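PDB 2P61: hypothetical protein TM_1646 from Thermotoga maritima MSB8, which is of unknown function, belongs to the DUF327 family and folds as a chain of four helices with no strands. Local coordinates for residues A[79-82]-A[83-86]; A[126-130]-A[131-135]. All blocks are in the same frame, centred on the assembly; numbering follows the deposited sequence.

How the contacts relate
Both contacts are local, set in series along one all-helical chain. Contact 1 (79-82 with 83-86) is a regular stretch within helix 73-95, its centre about 5 Å from the centre of the chain, whereas contact 2 (126-130 with 131-135) closes helix 105-129 at the surface, about 22 Å from that centre. Their centres are 21 Å apart and their nearest atoms about 7 Å, so they do not touch. The two helices are nevertheless joined between them: Lys80 of contact 1 is hydrogen-bonded to Thr125, the residue just before contact 2. Contact 1 thus has one side in the interior and the other at the surface, while contact 2 belongs to a turn leading into helix 138-153.

Contact 1 of 2, residues A[79-82]-A[83-86]; sequences YKNA and IKEF
Tyr79 and Ile83, one turn apart in the alpha-helix 73-95, pack against each other on the face that this helix turns into the four-helix core. Followed outward, Ile83 first runs past the carbonyl of the preceding turn: its CB is 3.6 Å from Tyr79 O and its CG1 3.4 Å from the same oxygen. With CG1 anti to the carbonyl carbon (chi1 -75°) and the chain extended beyond it, CD1 is carried back over the Tyr79 ring. There the methyl makes a CH-pi contact, 3.9 Å from the ring centroid and shifted toward the rim; its nearest ring atom is Tyr79 CZ, with Ile83 CD1 at 3.7 Å. Tyr79 CG, anti to the backbone N (chi1 -163°), lies beside the carbonyl carbon, which brings the ring toward the following turn and under Ile83 CD1. Both side chains continue into neighbouring helices, touching Ile145 of helix 138-153 and Leu121 of helix 105-129, while Phe86 reaches Leu53, Val57 and Val60 of helix 37-69 and the buried phenol oxygen is satisfied by Asn146 OD1. A leucine in place of Tyr79 would probably leave Asn146 without this hydrogen-bonding mate and deprive the Ile83 methyl of the aromatic face beneath it.

Four successive i to i+4 backbone bonds hold the register, among them Ile83 N to Tyr79 O at 2.9 Å, which ties the packed pair through the main chain as well. Lys80 extends toward helix 105-129, where its NZ is hydrogen-bonded to Thr125 OG1. On the solvent side Asn81, Lys84 and Glu85 are exposed, and the straightest of the four backbone bonds lies here: Glu85 N gives its hydrogen to Asn81 O over 2.8 Å, at an N-H...O angle of 169°.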
# COMPACT_ATOMS: atom_id res chain seq x y z
N TYR A 79 1.28 7.76 5.54
CA TYR A 79 0.57 7.14 4.37
C TYR A 79 1.49 6.51 3.28
O TYR A 79 1.37 5.31 2.92
CB TYR A 79 -0.48 8.10 3.71
CG TYR A 79 -1.50 7.36 2.77
CD1 TYR A 79 -2.19 6.22 3.22
CD2 TYR A 79 -1.74 7.77 1.45
CE1 TYR A 79 -3.07 5.50 2.38
CE2 TYR A 79 -2.63 7.09 0.61
CZ TYR A 79 -3.32 5.97 1.10
OH TYR A 79 -4.25 5.26 0.32
N LYS A 80 2.30 7.41 2.69
CA LYS A 80 3.35 7.13 1.73
C LYS A 80 4.28 6.09 2.27
O LYS A 80 4.56 5.14 1.57
CB LYS A 80 4.11 8.42 1.49
CG LYS A 80 3.27 9.54 0.86
CD LYS A 80 3.98 10.17 -0.30
CE LYS A 80 3.55 11.59 -0.55
NZ LYS A 80 3.79 11.88 -2.05
N ASN A 81 4.75 6.23 3.53
CA ASN A 81 5.60 5.20 4.15
C ASN A 81 4.94 3.82 4.20
O ASN A 81 5.50 2.82 3.77
CB ASN A 81 6.08 5.57 5.56
CG ASN A 81 7.07 6.75 5.56
OD1 ASN A 81 7.73 7.12 4.55
ND2 ASN A 81 7.17 7.36 6.72
N ALA A 82 3.73 3.77 4.73
CA ALA A 82 2.96 2.56 4.86
C ALA A 82 2.80 1.94 3.53
O ALA A 82 2.96 0.74 3.40
CB ALA A 82 1.64 2.91 5.44
N ILE A 83 2.48 2.71 2.52
CA ILE A 83 2.33 2.12 1.18
C ILE A 83 3.66 1.62 0.63
O ILE A 83 3.64 0.58 -0.07
CB ILE A 83 1.72 3.07 0.18
CG1 ILE A 83 0.24 3.20 0.45
CG2 ILE A 83 1.99 2.63 -1.20
CD1 ILE A 83 -0.43 4.24 -0.45
N LYS A 84 4.78 2.35 0.91
CA LYS A 84 6.15 1.90 0.65
C LYS A 84 6.43 0.53 1.23
O LYS A 84 6.81 -0.43 0.53
CB LYS A 84 7.19 2.87 1.23
CG LYS A 84 7.80 3.94 0.27
CD LYS A 84 9.37 4.02 0.39
CE LYS A 84 9.81 5.26 1.26
NZ LYS A 84 10.77 6.28 0.61
N GLU A 85 6.21 0.41 2.53
CA GLU A 85 6.41 -0.83 3.17
C GLU A 85 5.47 -1.83 2.54
O GLU A 85 5.93 -2.94 2.18
CB GLU A 85 6.20 -0.67 4.64
CG GLU A 85 7.48 -0.73 5.51
CD GLU A 85 8.48 0.38 5.20
OE1 GLU A 85 8.20 1.56 5.54
OE2 GLU A 85 9.54 0.06 4.59
N PHE A 86 4.18 -1.50 2.31
CA PHE A 86 3.36 -2.55 1.66
C PHE A 86 4.03 -3.06 0.34
O PHE A 86 4.13 -4.26 0.14
CB PHE A 86 1.86 -2.21 1.52
CG PHE A 86 1.10 -3.25 0.81
CD1 PHE A 86 0.62 -4.34 1.48
CD2 PHE A 86 0.95 -3.21 -0.55
CE1 PHE A 86 -0.00 -5.38 0.83
CE2 PHE A 86 0.30 -4.23 -1.22
CZ PHE A 86 -0.14 -5.32 -0.51

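Contact 2 of 2, residues A[126-130]-A[131-135]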
# COMPACT_ATOMS: atom_id res chain seq x y z
N GLU A 126 0.33 16.60 -5.01
CA GLU A 126 0.37 17.86 -5.75
C GLU A 126 -0.78 18.77 -5.30
O GLU A 126 -0.73 19.97 -5.43
CB GLU A 126 0.28 17.58 -7.24
CG GLU A 126 0.64 18.68 -8.14
CD GLU A 126 0.49 18.29 -9.63
OE1 GLU A 126 -0.65 18.38 -10.18
OE2 GLU A 126 1.51 17.90 -10.25
N LYS A 127 -1.81 18.18 -4.72
CA LYS A 127 -3.10 18.86 -4.59
C LYS A 127 -3.24 19.34 -3.15
O LYS A 127 -3.76 20.41 -2.88
CB LYS A 127 -4.19 17.89 -5.02
CG LYS A 127 -5.21 18.50 -5.88
CD LYS A 127 -5.75 17.58 -6.94
CE LYS A 127 -6.66 18.42 -7.94
NZ LYS A 127 -7.46 19.57 -7.25
N ILE A 128 -2.76 18.56 -2.21
CA ILE A 128 -2.45 19.08 -0.90
C ILE A 128 -1.47 20.33 -0.93
O ILE A 128 -1.58 21.26 -0.15
CB ILE A 128 -1.79 17.95 -0.07
CG1 ILE A 128 -2.81 16.88 0.30
CG2 ILE A 128 -0.96 18.51 1.12
CD1 ILE A 128 -2.32 16.00 1.38
N MET A 129 -0.48 20.31 -1.80
CA MET A 129 0.53 21.32 -1.76
C MET A 129 -0.01 22.60 -2.34
O MET A 129 0.18 23.64 -1.77
CB MET A 129 1.84 20.82 -2.39
CG MET A 129 2.90 20.22 -1.35
SD MET A 129 4.16 19.71 -2.50
CE MET A 129 5.12 18.49 -1.53
N LYS A 130 -0.74 22.53 -3.45
CA LYS A 130 -1.51 23.66 -4.00
C LYS A 130 -2.67 24.13 -3.13
O LYS A 130 -3.45 25.01 -3.55
CB LYS A 130 -2.13 23.23 -5.33
CG LYS A 130 -1.19 22.56 -6.20
CD LYS A 130 -0.93 23.31 -7.43
CE LYS A 130 -1.71 22.70 -8.59
NZ LYS A 130 -0.80 22.97 -9.78
N ASN A 131 -2.85 23.52 -1.96
CA ASN A 131 -4.02 23.83 -1.08
C ASN A 131 -5.34 23.80 -1.84
O ASN A 131 -6.13 24.73 -1.79
CB ASN A 131 -3.82 25.17 -0.37
CG ASN A 131 -2.75 25.08 0.67
OD1 ASN A 131 -2.85 24.30 1.62
ND2 ASN A 131 -1.68 25.81 0.47
N GLU A 132 -5.59 22.73 -2.57
CA GLU A 132 -6.78 22.74 -3.37
C GLU A 132 -7.79 21.91 -2.66
O GLU A 132 -8.38 21.01 -3.25
CB GLU A 132 -6.51 22.23 -4.78
CG GLU A 132 -5.89 23.24 -5.64
CD GLU A 132 -5.48 22.67 -6.94
OE1 GLU A 132 -5.78 21.46 -7.17
OE2 GLU A 132 -4.85 23.43 -7.73
N TRP A 133 -8.04 22.27 -1.40
CA TRP A 133 -8.94 21.50 -0.52
C TRP A 133 -10.39 21.34 -0.94
O TRP A 133 -11.01 20.42 -0.53
CB TRP A 133 -8.84 22.01 0.91
CG TRP A 133 -7.48 22.07 1.35
CD1 TRP A 133 -6.65 23.16 1.31
CD2 TRP A 133 -6.70 20.98 1.79
NE1 TRP A 133 -5.41 22.84 1.79
CE2 TRP A 133 -5.40 21.50 2.09
CE3 TRP A 133 -6.97 19.60 1.99
CZ2 TRP A 133 -4.37 20.69 2.58
CZ3 TRP A 133 -5.96 18.81 2.49
CH2 TRP A 133 -4.65 19.38 2.79
N GLN A 134 -10.91 22.20 -1.75
CA GLN A 134 -12.28 22.07 -2.25
C GLN A 134 -12.52 21.28 -3.54
O GLN A 134 -13.66 21.03 -3.86
CB GLN A 134 -12.98 23.46 -2.31
CG GLN A 134 -13.82 23.71 -1.02
CD GLN A 134 -13.72 25.13 -0.42
OE1 GLN A 134 -12.97 25.98 -0.92
NE2 GLN A 134 -14.51 25.39 0.63
N THR A 135 -11.49 20.88 -4.29
CA THR A 135 -11.64 19.86 -5.38
C THR A 135 -10.86 18.58 -5.09
O THR A 135 -11.07 17.55 -5.68
CB THR A 135 -11.24 20.41 -6.73
OG1 THR A 135 -9.96 21.09 -6.66
CG2 THR A 135 -12.30 21.44 -7.19
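A helix C-cap at the protein surface, this contact folds the loop 131-135 back on the last turn of helix 105-129, ahead of helix 138-153. Asn131 takes positive phi (49°) and completes a Schellman motif. Glu132 N reaches back to Lys127 O over 3.0 Å in a nearly straight bond, and inside it Asn131 N makes a weak one to Ile128 O at 3.2 Å.

The same two residues that carry the backbone bond of wider span are joined again by their side chains. Glu132 CB points back to the helix, and the Lys127 chain crosses it at about a right angle to form a salt bridge, NZ to Glu132 OE1 at 2.5 Å. On the side of the other carboxylate oxygen the Lys130 chain runs alongside, its NZ 4.6 Å from Glu132 OE2; this is beyond a salt bridge and may add only a weak favourable charge.

On the other flank Trp133 CH2 meets Ile128 CG1 at 4.0 Å, and the indole also touches Pro71. One bond at its edge helps set its rotation: Trp133 NE1 donates, in the ring plane, to a lone pair of Asn131 OD1 at 3.0 Å.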